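Local coordinates for Fe-regulated protein B (Neisseria meningitidis, PDB 4AIP) that probably carries iron across the outer membrane as a TonB-dependent transporter, a beta-barrel closed from within by a plug domain, at residues S65-K77 with P141-A153. Numbering follows the deposited sequence.
Sequences SKIRTNIVTLQQK and PALVKVVSVQKGA
Strands 67-70 and 146-151 run antiparallel, with R68 and V149 a hydrogen-bonded pair (R68 N to V149 O 3.0 Å), before a classic beta bulge sets I71 and V72 both against V147. S148 bridges the interruption: chi1 -73° sets OG beside the residue's own backbone N, where it accepts the N70 N-H at 2.6 Å in an almost straight bond (173°). At the bulge, V72 and V147 run alongside each other, while the CD1 end of I71 reaches across to V149 CG1 at 3.5 Å. That branch of V149 sits between its own backbone N and carbonyl carbon and also meets R68 CB, so one methyl packs against two neighbours; L88 and M85 of helix 85-88 add to this apolar face at V72 and V147. Lysines tie both ends. K66 NZ, its chain bent at the last torsion (63°), donates to A153 O at 3.0 Å and K151 O at 3.1 Å, whereas K77 NZ meets P141 O at 2.9 Å. R68 NH1 and K151 NZ come within 4.1 Å, yet each forms a salt bridge with E590 of the barrel. In this plug-domain sheet, where 67-73 is one of the two outermost strands, the S148 hydroxyl thus takes up the N70 N-H where the register shifts, I71 and V72 bond only weakly to V147 O, V147 N to V72 O resumes the pairing, and a shared barrel carboxylate probably offsets the two neighbouring positive charges.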
# COMPACT_ATOMS: atom_id res chain seq x y z
N SER B 65 22.74 32.32 -22.65
CA SER B 65 21.85 31.20 -22.48
C SER B 65 22.50 30.06 -21.65
O SER B 65 21.92 28.95 -21.49
CB SER B 65 21.47 30.68 -23.88
OG SER B 65 20.60 29.62 -23.79
N LYS B 66 23.68 30.34 -21.12
CA LYS B 66 24.40 29.33 -20.38
C LYS B 66 23.90 29.04 -18.93
O LYS B 66 24.11 27.94 -18.40
CB LYS B 66 25.86 29.67 -20.45
CG LYS B 66 26.74 29.03 -19.45
CD LYS B 66 28.04 29.79 -19.40
CE LYS B 66 29.04 29.22 -18.39
NZ LYS B 66 29.45 27.83 -18.74
N ILE B 67 23.24 30.01 -18.32
CA ILE B 67 22.63 29.84 -17.02
C ILE B 67 21.23 30.32 -17.22
O ILE B 67 21.01 31.48 -17.59
CB ILE B 67 23.36 30.67 -15.90
CG1 ILE B 67 24.74 30.06 -15.63
CG2 ILE B 67 22.60 30.64 -14.61
CD1 ILE B 67 25.68 30.99 -14.85
N ARG B 68 20.29 29.40 -17.03
CA ARG B 68 18.90 29.74 -17.13
C ARG B 68 18.28 29.42 -15.78
O ARG B 68 18.15 28.24 -15.38
CB ARG B 68 18.23 29.04 -18.29
CG ARG B 68 17.50 30.01 -19.24
CD ARG B 68 17.54 29.40 -20.64
NE ARG B 68 16.59 30.07 -21.56
CZ ARG B 68 16.60 29.91 -22.89
NH1 ARG B 68 17.52 29.13 -23.48
NH2 ARG B 68 15.72 30.58 -23.66
N THR B 69 18.00 30.49 -15.05
CA THR B 69 17.47 30.42 -13.71
C THR B 69 15.97 30.38 -13.83
O THR B 69 15.40 31.15 -14.57
CB THR B 69 17.97 31.63 -12.83
OG1 THR B 69 19.40 31.54 -12.64
CG2 THR B 69 17.29 31.64 -11.45
N ASN B 70 15.34 29.50 -13.05
CA ASN B 70 13.88 29.48 -12.92
C ASN B 70 13.19 29.32 -14.24
O ASN B 70 12.33 30.12 -14.59
CB ASN B 70 13.37 30.76 -12.24
CG ASN B 70 13.61 30.77 -10.75
OD1 ASN B 70 14.22 29.87 -10.20
ND2 ASN B 70 13.11 31.79 -10.08
N ILE B 71 13.60 28.30 -14.97
CA ILE B 71 12.97 27.95 -16.24
C ILE B 71 11.52 27.60 -16.01
O ILE B 71 10.64 27.99 -16.75
CB ILE B 71 13.63 26.71 -16.85
CG1 ILE B 71 14.93 27.08 -17.53
CG2 ILE B 71 12.77 26.05 -17.89
CD1 ILE B 71 15.64 25.85 -17.95
N VAL B 72 11.28 26.85 -14.95
CA VAL B 72 9.94 26.51 -14.53
C VAL B 72 9.72 27.09 -13.17
O VAL B 72 10.53 26.91 -12.28
CB VAL B 72 9.77 24.99 -14.45
CG1 VAL B 72 8.35 24.67 -14.10
CG2 VAL B 72 10.20 24.33 -15.78
N THR B 73 8.62 27.80 -13.01
CA THR B 73 8.24 28.27 -11.72
C THR B 73 7.05 27.45 -11.30
O THR B 73 6.31 26.88 -12.12
CB THR B 73 7.83 29.76 -11.65
OG1 THR B 73 6.82 30.04 -12.55
CG2 THR B 73 8.74 30.58 -12.10
N LEU B 74 6.86 27.37 -9.99
CA LEU B 74 5.73 26.67 -9.43
C LEU B 74 4.38 27.21 -9.98
O LEU B 74 3.45 26.46 -10.21
CB LEU B 74 5.72 26.83 -7.91
CG LEU B 74 4.63 26.02 -7.22
CD1 LEU B 74 4.80 24.53 -7.51
CD2 LEU B 74 4.70 26.23 -5.72
N GLN B 75 4.27 28.51 -10.14
CA GLN B 75 3.03 29.08 -10.53
C GLN B 75 2.76 28.71 -12.02
O GLN B 75 1.62 28.40 -12.40
CB GLN B 75 3.12 30.58 -10.26
CG GLN B 75 2.76 31.45 -11.44
CD GLN B 75 1.29 31.73 -11.42
OE1 GLN B 75 0.45 30.84 -11.65
NE2 GLN B 75 0.93 32.97 -11.09
N GLN B 76 3.81 28.69 -12.84
CA GLN B 76 3.70 28.19 -14.19
C GLN B 76 3.37 26.76 -14.19
O GLN B 76 2.44 26.37 -14.87
CB GLN B 76 5.02 28.30 -14.93
CG GLN B 76 5.36 29.68 -15.45
CD GLN B 76 6.76 29.65 -16.15
OE1 GLN B 76 7.66 28.84 -15.81
NE2 GLN B 76 6.93 30.53 -17.13
N LYS B 77 4.15 25.94 -13.47
CA LYS B 77 3.90 24.48 -13.37
C LYS B 77 2.43 24.13 -12.99
O LYS B 77 1.84 23.10 -13.49
CB LYS B 77 4.88 23.92 -12.33
CG LYS B 77 5.29 22.53 -12.52
CD LYS B 77 6.14 22.10 -11.32
CE LYS B 77 5.17 21.61 -10.17
NZ LYS B 77 5.86 21.83 -8.86
N PRO B 141 8.36 16.20 -10.94
CA PRO B 141 8.20 17.65 -10.83
C PRO B 141 7.13 18.00 -9.81
O PRO B 141 6.99 19.18 -9.39
CB PRO B 141 7.73 18.08 -12.23
CG PRO B 141 7.16 16.82 -12.86
CD PRO B 141 8.01 15.69 -12.28
N ALA B 142 6.36 17.00 -9.42
CA ALA B 142 5.33 17.25 -8.39
C ALA B 142 6.03 17.69 -7.10
O ALA B 142 5.52 18.53 -6.39
CB ALA B 142 4.46 16.00 -8.16
N LEU B 143 7.23 17.16 -6.83
CA LEU B 143 8.02 17.61 -5.66
C LEU B 143 8.58 19.05 -5.76
O LEU B 143 8.91 19.68 -4.72
CB LEU B 143 9.15 16.63 -5.38
CG LEU B 143 8.74 15.18 -5.16
CD1 LEU B 143 9.94 14.23 -5.34
CD2 LEU B 143 8.14 15.03 -3.75
N VAL B 144 8.68 19.60 -6.97
CA VAL B 144 9.63 20.70 -7.14
C VAL B 144 8.97 22.05 -7.16
O VAL B 144 7.81 22.15 -7.49
CB VAL B 144 10.62 20.46 -8.36
CG1 VAL B 144 11.00 19.04 -8.47
CG2 VAL B 144 10.01 20.83 -9.65
N LYS B 145 9.70 23.10 -6.76
CA LYS B 145 9.15 24.45 -6.90
C LYS B 145 9.82 25.25 -7.97
O LYS B 145 9.21 26.15 -8.49
CB LYS B 145 9.17 25.23 -5.58
CG LYS B 145 10.34 26.10 -5.36
CD LYS B 145 10.71 26.15 -3.89
CE LYS B 145 11.67 27.27 -3.59
NZ LYS B 145 11.09 28.62 -3.66
N VAL B 146 11.06 24.95 -8.29
CA VAL B 146 11.77 25.58 -9.40
C VAL B 146 12.70 24.57 -10.06
O VAL B 146 13.21 23.63 -9.41
CB VAL B 146 12.61 26.80 -8.96
CG1 VAL B 146 11.74 28.03 -8.80
CG2 VAL B 146 13.29 26.59 -7.65
N VAL B 147 12.85 24.75 -11.37
CA VAL B 147 13.88 24.09 -12.16
C VAL B 147 14.68 25.19 -12.84
O VAL B 147 14.12 26.15 -13.37
CB VAL B 147 13.27 23.13 -13.19
CG1 VAL B 147 14.34 22.35 -13.85
CG2 VAL B 147 12.30 22.17 -12.51
N SER B 148 16.00 25.03 -12.81
CA SER B 148 16.97 25.90 -13.45
C SER B 148 17.98 24.98 -14.14
O SER B 148 17.99 23.76 -13.92
CB SER B 148 17.72 26.73 -12.39
OG SER B 148 16.92 27.78 -11.81
N VAL B 149 18.82 25.57 -14.98
CA VAL B 149 19.80 24.80 -15.79
C VAL B 149 21.12 25.59 -15.84
O VAL B 149 21.14 26.82 -15.80
CB VAL B 149 19.24 24.44 -17.21
CG1 VAL B 149 19.14 25.67 -18.03
CG2 VAL B 149 20.05 23.40 -17.92
N GLN B 150 22.21 24.86 -15.83
CA GLN B 150 23.52 25.45 -15.98
C GLN B 150 24.27 24.52 -16.91
O GLN B 150 24.29 23.28 -16.69
CB GLN B 150 24.22 25.72 -14.61
CG GLN B 150 25.21 24.66 -14.06
CD GLN B 150 26.63 24.56 -14.76
OE1 GLN B 150 27.02 25.33 -15.65
NE2 GLN B 150 27.38 23.57 -14.31
N LYS B 151 24.86 25.11 -17.95
CA LYS B 151 25.31 24.34 -19.11
C LYS B 151 26.80 24.43 -19.22
O LYS B 151 27.37 25.49 -18.98
CB LYS B 151 24.66 24.86 -20.38
CG LYS B 151 23.15 24.95 -20.30
CD LYS B 151 22.53 25.36 -21.66
CE LYS B 151 21.30 26.21 -21.38
NZ LYS B 151 20.38 26.36 -22.52
N GLY B 152 27.43 23.31 -19.57
CA GLY B 152 28.92 23.28 -19.70
C GLY B 152 29.60 23.38 -18.32
O GLY B 152 28.96 23.15 -17.25
N ALA B 153 30.89 23.72 -18.33
CA ALA B 153 31.72 23.79 -17.13
C ALA B 153 31.29 25.00 -16.31
O ALA B 153 31.12 26.11 -16.86
CB ALA B 153 33.18 23.85 -17.48